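Local coordinates for VP4 protein (Tellina virus 1, PDB 3P06) that is the protease part of a birnavirus polyprotein, a serine protease that probably cuts the polyprotein into its final products, here captured as an intramolecular acyl-enzyme, at residues Gly9-Val14 against Ala26-Lys31; Gln83-Ser88 against Lys180-Phe185; Pro119-Thr124 against Gln171-Lys176. All coordinates share one frame; numbering follows the deposited sequence.

Interaction 1: residues Gly9-Val14 against Ala26-Lys31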
# COMPACT_ATOMS: atom_id res chain seq x y z
N GLY A 9 -4.32 -8.56 0.76
CA GLY A 9 -4.16 -7.23 1.29
C GLY A 9 -4.60 -6.20 0.27
O GLY A 9 -5.43 -6.51 -0.60
N VAL A 10 -4.06 -4.98 0.36
CA VAL A 10 -4.50 -3.93 -0.54
C VAL A 10 -3.27 -3.21 -1.12
O VAL A 10 -2.35 -2.80 -0.36
CB VAL A 10 -5.49 -2.93 0.18
CG1 VAL A 10 -5.79 -1.71 -0.72
CG2 VAL A 10 -6.81 -3.65 0.58
N LEU A 11 -3.25 -3.10 -2.45
CA LEU A 11 -2.13 -2.55 -3.16
C LEU A 11 -2.07 -1.01 -2.99
O LEU A 11 -3.09 -0.35 -2.93
CB LEU A 11 -2.28 -2.84 -4.65
CG LEU A 11 -1.86 -4.29 -4.98
CD1 LEU A 11 -2.28 -4.56 -6.39
CD2 LEU A 11 -0.37 -4.45 -4.80
N LEU A 12 -0.88 -0.45 -2.96
CA LEU A 12 -0.74 1.01 -2.91
C LEU A 12 0.43 1.40 -3.82
O LEU A 12 1.48 0.76 -3.81
CB LEU A 12 -0.53 1.52 -1.44
CG LEU A 12 0.74 0.98 -0.77
CD1 LEU A 12 1.69 2.16 -0.51
CD2 LEU A 12 0.46 0.25 0.60
N PRO A 13 0.26 2.48 -4.57
CA PRO A 13 1.34 2.97 -5.44
C PRO A 13 2.41 3.75 -4.67
O PRO A 13 2.10 4.41 -3.69
CB PRO A 13 0.59 3.88 -6.46
CG PRO A 13 -0.52 4.46 -5.66
CD PRO A 13 -0.97 3.30 -4.70
N VAL A 14 3.66 3.64 -5.11
CA VAL A 14 4.74 4.46 -4.57
C VAL A 14 5.52 5.07 -5.71
O VAL A 14 5.54 4.55 -6.82
CB VAL A 14 5.74 3.66 -3.63
CG1 VAL A 14 4.98 3.13 -2.47
CG2 VAL A 14 6.49 2.50 -4.46
N ALA A 26 4.97 -0.40 -6.38
CA ALA A 26 3.83 -0.73 -5.55
C ALA A 26 4.29 -1.39 -4.30
O ALA A 26 5.30 -2.07 -4.30
CB ALA A 26 2.90 -1.66 -6.31
N PHE A 27 3.54 -1.17 -3.21
CA PHE A 27 3.70 -1.97 -2.02
C PHE A 27 2.32 -2.55 -1.84
O PHE A 27 1.36 -2.11 -2.50
CB PHE A 27 4.05 -1.11 -0.75
CG PHE A 27 5.54 -0.82 -0.57
CD1 PHE A 27 6.28 -0.24 -1.56
CD2 PHE A 27 6.20 -1.20 0.62
CE1 PHE A 27 7.67 0.02 -1.42
CE2 PHE A 27 7.61 -0.96 0.80
CZ PHE A 27 8.33 -0.32 -0.19
N MSE A 28 2.21 -3.53 -0.97
CA MSE A 28 0.91 -4.01 -0.54
C MSE A 28 0.88 -3.92 0.97
O MSE A 28 1.89 -4.23 1.64
CB MSE A 28 0.74 -5.49 -0.96
CG MSE A 28 -0.64 -5.94 -0.48
SE MSE A 28 -1.15 -7.80 -0.96
CE MSE A 28 -1.52 -7.37 -2.80
N ALA A 29 -0.22 -3.44 1.52
CA ALA A 29 -0.44 -3.54 2.97
C ALA A 29 -1.03 -4.98 3.15
O ALA A 29 -2.20 -5.21 2.82
CB ALA A 29 -1.51 -2.50 3.43
N VAL A 30 -0.23 -5.91 3.65
CA VAL A 30 -0.65 -7.31 3.64
C VAL A 30 -1.19 -7.63 5.03
O VAL A 30 -0.66 -7.18 6.07
CB VAL A 30 0.55 -8.25 3.39
CG1 VAL A 30 0.06 -9.81 3.34
CG2 VAL A 30 1.33 -7.84 2.15
N LYS A 31 -2.22 -8.45 5.08
CA LYS A 31 -2.75 -8.86 6.37
C LYS A 31 -1.82 -9.87 7.02
O LYS A 31 -1.43 -10.84 6.37
CB LYS A 31 -4.11 -9.49 6.21
CG LYS A 31 -5.16 -8.49 5.70
CD LYS A 31 -6.47 -9.31 5.46
CE LYS A 31 -7.06 -9.67 6.81
NZ LYS A 31 -8.16 -8.68 7.11
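The beta hairpin of strands 9-18 and 21-31 lies near the centre of the protease, and Val10 and Leu12 pair in it with Ala29 and Phe27. The axes of residues 9-14 and 26-31 come within 4.5 Å and run antiparallel. Val10 N reaches Ala29 O at 3.1 Å, and Ala29 N returns a bond to Val10 O. Leu12 N gives to Phe27 O at 2.8 Å, and Phe27 N gives to Leu12 O.

Leu11 and Met28, a selenomethionine, share one face with Ala26. The Met28 chain is extended until it bends at chi3 (-76°). This brings CE against Leu11 CD2 at 3.7 Å, while SE lies over the backbone of Gly9, 3.7 Å from Gly9 N. Gly9 N is itself bonded to Thr118.

Val10, Leu12, Phe27 and Ala29 occupy the other face. With chi1 at 61° the Leu12 branch leans toward the partner strand, CG on Phe27 CB at 3.9 Å and CD2 toward Ala29. Val14 CG1 meets the Phe27 ring at CD1, 3.7 Å away, and the two side chains cross at about a right angle. Helix 104-111 covers Val10, Leu12 and Ala29. The side chains of Leu12 and Pro13 lie near those of the predicted active-site residues Ser102 and Lys141.

Paired backbone bonds and apolar side chains on both faces make this a buried sheet core.

Interaction 2: residues Gln83-Ser88 against Lys180-Phe185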
# COMPACT_ATOMS: atom_id res chain seq x y z
N GLN A 83 4.82 -8.14 -8.33
CA GLN A 83 3.71 -8.84 -8.98
C GLN A 83 2.64 -9.07 -7.98
O GLN A 83 2.96 -9.32 -6.82
CB GLN A 83 4.05 -10.23 -9.58
CG GLN A 83 5.04 -10.15 -10.69
CD GLN A 83 5.37 -11.51 -11.31
OE1 GLN A 83 4.77 -12.52 -10.99
NE2 GLN A 83 6.33 -11.50 -12.22
N ALA A 84 1.39 -8.99 -8.41
CA ALA A 84 0.27 -9.34 -7.52
C ALA A 84 -0.84 -10.05 -8.27
O ALA A 84 -1.09 -9.74 -9.48
CB ALA A 84 -0.28 -8.07 -6.78
N THR A 85 -1.52 -10.97 -7.58
CA THR A 85 -2.71 -11.60 -8.11
C THR A 85 -3.77 -11.44 -7.02
O THR A 85 -3.47 -10.87 -5.97
CB THR A 85 -2.52 -13.14 -8.46
OG1 THR A 85 -2.29 -13.90 -7.24
CG2 THR A 85 -1.34 -13.36 -9.47
N ALA A 86 -4.98 -11.95 -7.25
CA ALA A 86 -6.02 -11.98 -6.18
C ALA A 86 -5.56 -12.64 -4.86
O ALA A 86 -6.05 -12.28 -3.76
CB ALA A 86 -7.30 -12.62 -6.71
N THR A 87 -4.57 -13.54 -4.92
CA THR A 87 -4.21 -14.31 -3.73
C THR A 87 -2.72 -14.50 -3.50
O THR A 87 -2.31 -15.26 -2.59
CB THR A 87 -4.87 -15.76 -3.73
OG1 THR A 87 -4.35 -16.49 -4.85
CG2 THR A 87 -6.36 -15.68 -3.84
N SER A 88 -1.89 -13.84 -4.29
CA SER A 88 -0.45 -13.97 -4.06
C SER A 88 0.30 -12.73 -4.45
O SER A 88 -0.20 -11.91 -5.28
CB SER A 88 0.08 -15.19 -4.85
OG SER A 88 0.00 -14.84 -6.20
N LYS A 180 -7.76 -8.85 -15.13
CA LYS A 180 -6.75 -9.72 -15.75
C LYS A 180 -6.07 -10.54 -14.65
O LYS A 180 -6.34 -10.32 -13.48
CB LYS A 180 -5.74 -8.92 -16.59
CG LYS A 180 -4.99 -7.91 -15.77
CD LYS A 180 -4.20 -7.00 -16.70
CE LYS A 180 -3.68 -5.83 -15.91
NZ LYS A 180 -2.65 -5.17 -16.73
N PRO A 181 -5.27 -11.55 -15.02
CA PRO A 181 -4.84 -12.46 -13.95
C PRO A 181 -3.82 -11.89 -12.96
O PRO A 181 -3.74 -12.37 -11.82
CB PRO A 181 -4.23 -13.68 -14.73
CG PRO A 181 -4.07 -13.23 -16.15
CD PRO A 181 -5.17 -12.19 -16.35
N MSE A 182 -3.08 -10.89 -13.37
CA MSE A 182 -1.89 -10.45 -12.60
C MSE A 182 -1.53 -9.03 -13.03
O MSE A 182 -1.81 -8.66 -14.17
CB MSE A 182 -0.73 -11.38 -12.95
CG MSE A 182 0.64 -11.11 -12.32
SE MSE A 182 2.06 -12.03 -13.41
CE MSE A 182 1.15 -13.61 -14.11
N VAL A 183 -0.97 -8.25 -12.10
CA VAL A 183 -0.41 -6.96 -12.40
C VAL A 183 1.05 -7.04 -12.05
O VAL A 183 1.45 -7.74 -11.07
CB VAL A 183 -1.12 -5.73 -11.63
CG1 VAL A 183 -2.49 -5.43 -12.28
CG2 VAL A 183 -1.32 -5.97 -10.11
N THR A 184 1.87 -6.37 -12.83
CA THR A 184 3.27 -6.34 -12.44
C THR A 184 3.75 -4.88 -12.28
O THR A 184 3.15 -3.95 -12.86
CB THR A 184 4.10 -7.10 -13.43
OG1 THR A 184 4.09 -6.37 -14.66
CG2 THR A 184 3.50 -8.50 -13.69
N PHE A 185 4.83 -4.68 -11.52
CA PHE A 185 5.34 -3.33 -11.23
C PHE A 185 6.84 -3.35 -11.33
O PHE A 185 7.43 -4.43 -11.19
CB PHE A 185 4.94 -2.91 -9.84
CG PHE A 185 3.48 -2.97 -9.59
CD1 PHE A 185 2.63 -1.92 -10.02
CD2 PHE A 185 2.93 -4.08 -8.95
CE1 PHE A 185 1.22 -1.99 -9.81
CE2 PHE A 185 1.52 -4.14 -8.70
CZ PHE A 185 0.68 -3.10 -9.15
O HOH W 1 -5.67 -13.00 -9.89
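Ala84 and Val183 form an antiparallel hydrogen-bonded pair, with Ala84 N to Val183 O at 2.9 Å and Val183 N to Ala84 O at 3.0 Å. Strand 183-184 is thereby added at the edge of a small antiparallel sheet.

Gln83, Met182 and Thr184 line the outer side. Gln83 CG packs beside Thr184 CG2 at 3.8 Å, with the two side chains pointing the same way. The Gln83 chain is extended beyond CG. Its OE1 comes to 3.7 Å from SE of Met182, a selenomethionine, whose chain crosses it obliquely. On the inner side Ala84 CB touches Val183 CG2 at 4.1 Å.

Past the pair Thr85 still faces Met182, and its CG2 lies 3.5 Å from Pro181 O. A water then joins Ala86 N to that same oxygen. Thr85 OG1 accepts from Thr87 N in an ST turn and shares a 2.7 Å hydrogen bond with Ser88 OG. Its chi1 of 66° points OG1 at these two partners.

Between the two segments, then, two direct backbone bonds and one water bridge do the holding, and Phe185 adds a backbone bond to Val82. Contacts are mixed polar and apolar outside and apolar within.

Interaction 3: residues Pro119-Thr124 against Gln171-Lys176. With URE (urea), chain G; SO4 (sulfate ion), chain B.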
# COMPACT_ATOMS: atom_id res chain seq x y z
N PRO A 119 -8.44 -6.87 -3.60
CA PRO A 119 -9.26 -6.21 -4.62
C PRO A 119 -8.40 -5.78 -5.83
O PRO A 119 -7.20 -5.48 -5.69
CB PRO A 119 -9.79 -4.93 -3.90
CG PRO A 119 -8.88 -4.67 -2.84
CD PRO A 119 -8.35 -6.05 -2.37
N PHE A 120 -9.01 -5.72 -7.00
CA PHE A 120 -8.28 -5.28 -8.17
C PHE A 120 -8.41 -3.77 -8.20
O PHE A 120 -9.19 -3.23 -8.99
CB PHE A 120 -8.88 -5.93 -9.39
CG PHE A 120 -8.16 -5.62 -10.66
CD1 PHE A 120 -6.85 -6.03 -10.84
CD2 PHE A 120 -8.81 -4.93 -11.71
CE1 PHE A 120 -6.16 -5.73 -12.04
CE2 PHE A 120 -8.09 -4.63 -12.91
CZ PHE A 120 -6.81 -5.06 -13.06
N LEU A 121 -7.66 -3.10 -7.33
CA LEU A 121 -7.79 -1.69 -7.17
C LEU A 121 -6.65 -1.25 -6.29
O LEU A 121 -6.37 -1.89 -5.27
CB LEU A 121 -9.11 -1.38 -6.47
CG LEU A 121 -9.47 0.11 -6.30
CD1 LEU A 121 -9.89 0.71 -7.59
CD2 LEU A 121 -10.55 0.36 -5.25
N MSE A 122 -5.99 -0.17 -6.63
CA MSE A 122 -4.90 0.31 -5.78
C MSE A 122 -5.47 1.44 -4.96
O MSE A 122 -6.44 2.12 -5.39
CB MSE A 122 -3.75 0.84 -6.64
CG MSE A 122 -3.14 -0.27 -7.52
SE MSE A 122 -1.52 0.52 -8.38
CE MSE A 122 -0.34 0.04 -6.91
N VAL A 123 -4.88 1.68 -3.80
CA VAL A 123 -5.44 2.73 -2.96
C VAL A 123 -4.33 3.67 -2.45
O VAL A 123 -3.29 3.19 -2.05
CB VAL A 123 -6.22 2.06 -1.78
CG1 VAL A 123 -6.62 3.10 -0.72
CG2 VAL A 123 -7.48 1.26 -2.33
N THR A 124 -4.52 4.98 -2.46
CA THR A 124 -3.49 5.87 -1.90
C THR A 124 -4.14 6.90 -0.98
O THR A 124 -5.23 7.43 -1.30
CB THR A 124 -2.61 6.60 -3.05
OG1 THR A 124 -1.47 7.28 -2.48
CG2 THR A 124 -3.41 7.65 -3.77
N GLN A 171 -16.38 0.25 1.31
CA GLN A 171 -17.42 -0.17 0.36
C GLN A 171 -16.79 -0.44 -1.02
O GLN A 171 -17.11 -1.40 -1.68
CB GLN A 171 -18.52 0.89 0.25
CG GLN A 171 -19.51 0.98 1.47
CD GLN A 171 -20.22 -0.35 1.78
OE1 GLN A 171 -21.27 -0.65 1.22
NE2 GLN A 171 -19.64 -1.15 2.68
N VAL A 172 -15.88 0.43 -1.44
CA VAL A 172 -15.26 0.38 -2.74
C VAL A 172 -14.30 -0.78 -2.89
O VAL A 172 -14.17 -1.29 -3.97
CB VAL A 172 -14.51 1.71 -2.99
CG1 VAL A 172 -13.35 1.53 -3.89
CG2 VAL A 172 -15.48 2.82 -3.51
N VAL A 173 -13.61 -1.21 -1.84
CA VAL A 173 -12.65 -2.32 -1.98
C VAL A 173 -13.35 -3.66 -1.90
O VAL A 173 -12.74 -4.68 -2.20
CB VAL A 173 -11.44 -2.30 -0.95
CG1 VAL A 173 -10.64 -0.99 -1.07
CG2 VAL A 173 -11.88 -2.55 0.49
N GLY A 174 -14.63 -3.67 -1.49
CA GLY A 174 -15.37 -4.91 -1.27
C GLY A 174 -15.68 -5.66 -2.55
O GLY A 174 -15.76 -6.90 -2.54
N ASP A 175 -15.83 -4.96 -3.67
CA ASP A 175 -16.29 -5.62 -4.90
C ASP A 175 -15.49 -5.17 -6.11
O ASP A 175 -16.00 -4.36 -6.90
CB ASP A 175 -17.76 -5.24 -5.14
CG ASP A 175 -18.51 -6.26 -6.00
OD1 ASP A 175 -18.06 -7.42 -6.15
OD2 ASP A 175 -19.61 -5.88 -6.49
N LYS A 176 -14.25 -5.67 -6.23
CA LYS A 176 -13.32 -5.31 -7.32
C LYS A 176 -12.67 -6.54 -7.97
O LYS A 176 -11.51 -6.90 -7.68
CB LYS A 176 -12.28 -4.26 -6.85
CG LYS A 176 -12.94 -2.89 -6.57
CD LYS A 176 -13.29 -2.13 -7.87
CE LYS A 176 -14.07 -0.84 -7.56
NZ LYS A 176 -15.24 -1.06 -6.65
C URE G . -12.75 -8.76 -4.81
O URE G . -12.91 -7.59 -4.47
N1 URE G . -13.59 -9.69 -4.35
N2 URE G . -11.76 -9.18 -5.62
S SO4 B . -1.07 10.84 -2.06
O1 SO4 B . -2.06 10.14 -1.29
O2 SO4 B . -1.43 10.70 -3.47
O3 SO4 B . -1.12 12.23 -1.65
O4 SO4 B . 0.30 10.44 -1.85
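Phe120 meets Lys176 through the backbone. Phe120 N gives a hydrogen bond to Lys176 O at 2.8 Å, with 159° at the hydrogen. Urea extends this polar patch. Its O accepts from Lys176 N at 2.9 Å, and its N2 makes a weak bond to Lys176 O. That carbonyl oxygen thus has one firm donor from the protein and a weak one from the ligand.

The Lys176 chain bends at chi2 (-75°) and chi4 (-50°). It curls back to Val172, where NZ gives to a lone pair of Val172 O at 2.9 Å. Phe120 is the centre of an inverse gamma turn, which leads the chain into strand 122-123 of a parallel sheet. Residues 172-176 cover this approach. The Phe120 side chain leads away from them to meet the ring of Trp178.

Apolar contacts fill the rest. Pro119 CB lies 3.9 Å from Lys176 CB, and the proline ring lies beside Val173, with CG 4.0 Å from Val173 CB. Leu121 CD2 presses on Val172 CG1 at 3.3 Å, tighter than usual, and the side chains cross at about a right angle. Val123 CG2 meets Val173 CG1 at 4.1 Å.

At the far end Thr124 OG1 hydrogen-bonds to Lys141, a predicted active-site residue. A sulfate, probably from the crystallisation liquor, lies beside Thr124 and is held by Lys141 NZ, Leu136 N and Leu137 N.

From the N terminus, interaction 1 closes first, as the hairpin of strands 9-18 and 21-31, before the other two open. Interaction 2 then joins residues 83-88 to 180-185 and closes a long loop. Interaction 3 joins residues 119-124 to 171-176 and closes a shorter loop nested inside it. Helix 166-173 and strand 183-184 follow each other in the chain. The three contacts touch. Leu11 of the hairpin packs on Ala84 and Val183, and Ala26 packs on Phe185. Leu11 O also probably accepts a hydrogen bond from Val123 N. Phe120 rests against Val183. The hairpin thus ties the small antiparallel sheet of interaction 2 to the parallel sheet of interaction 3.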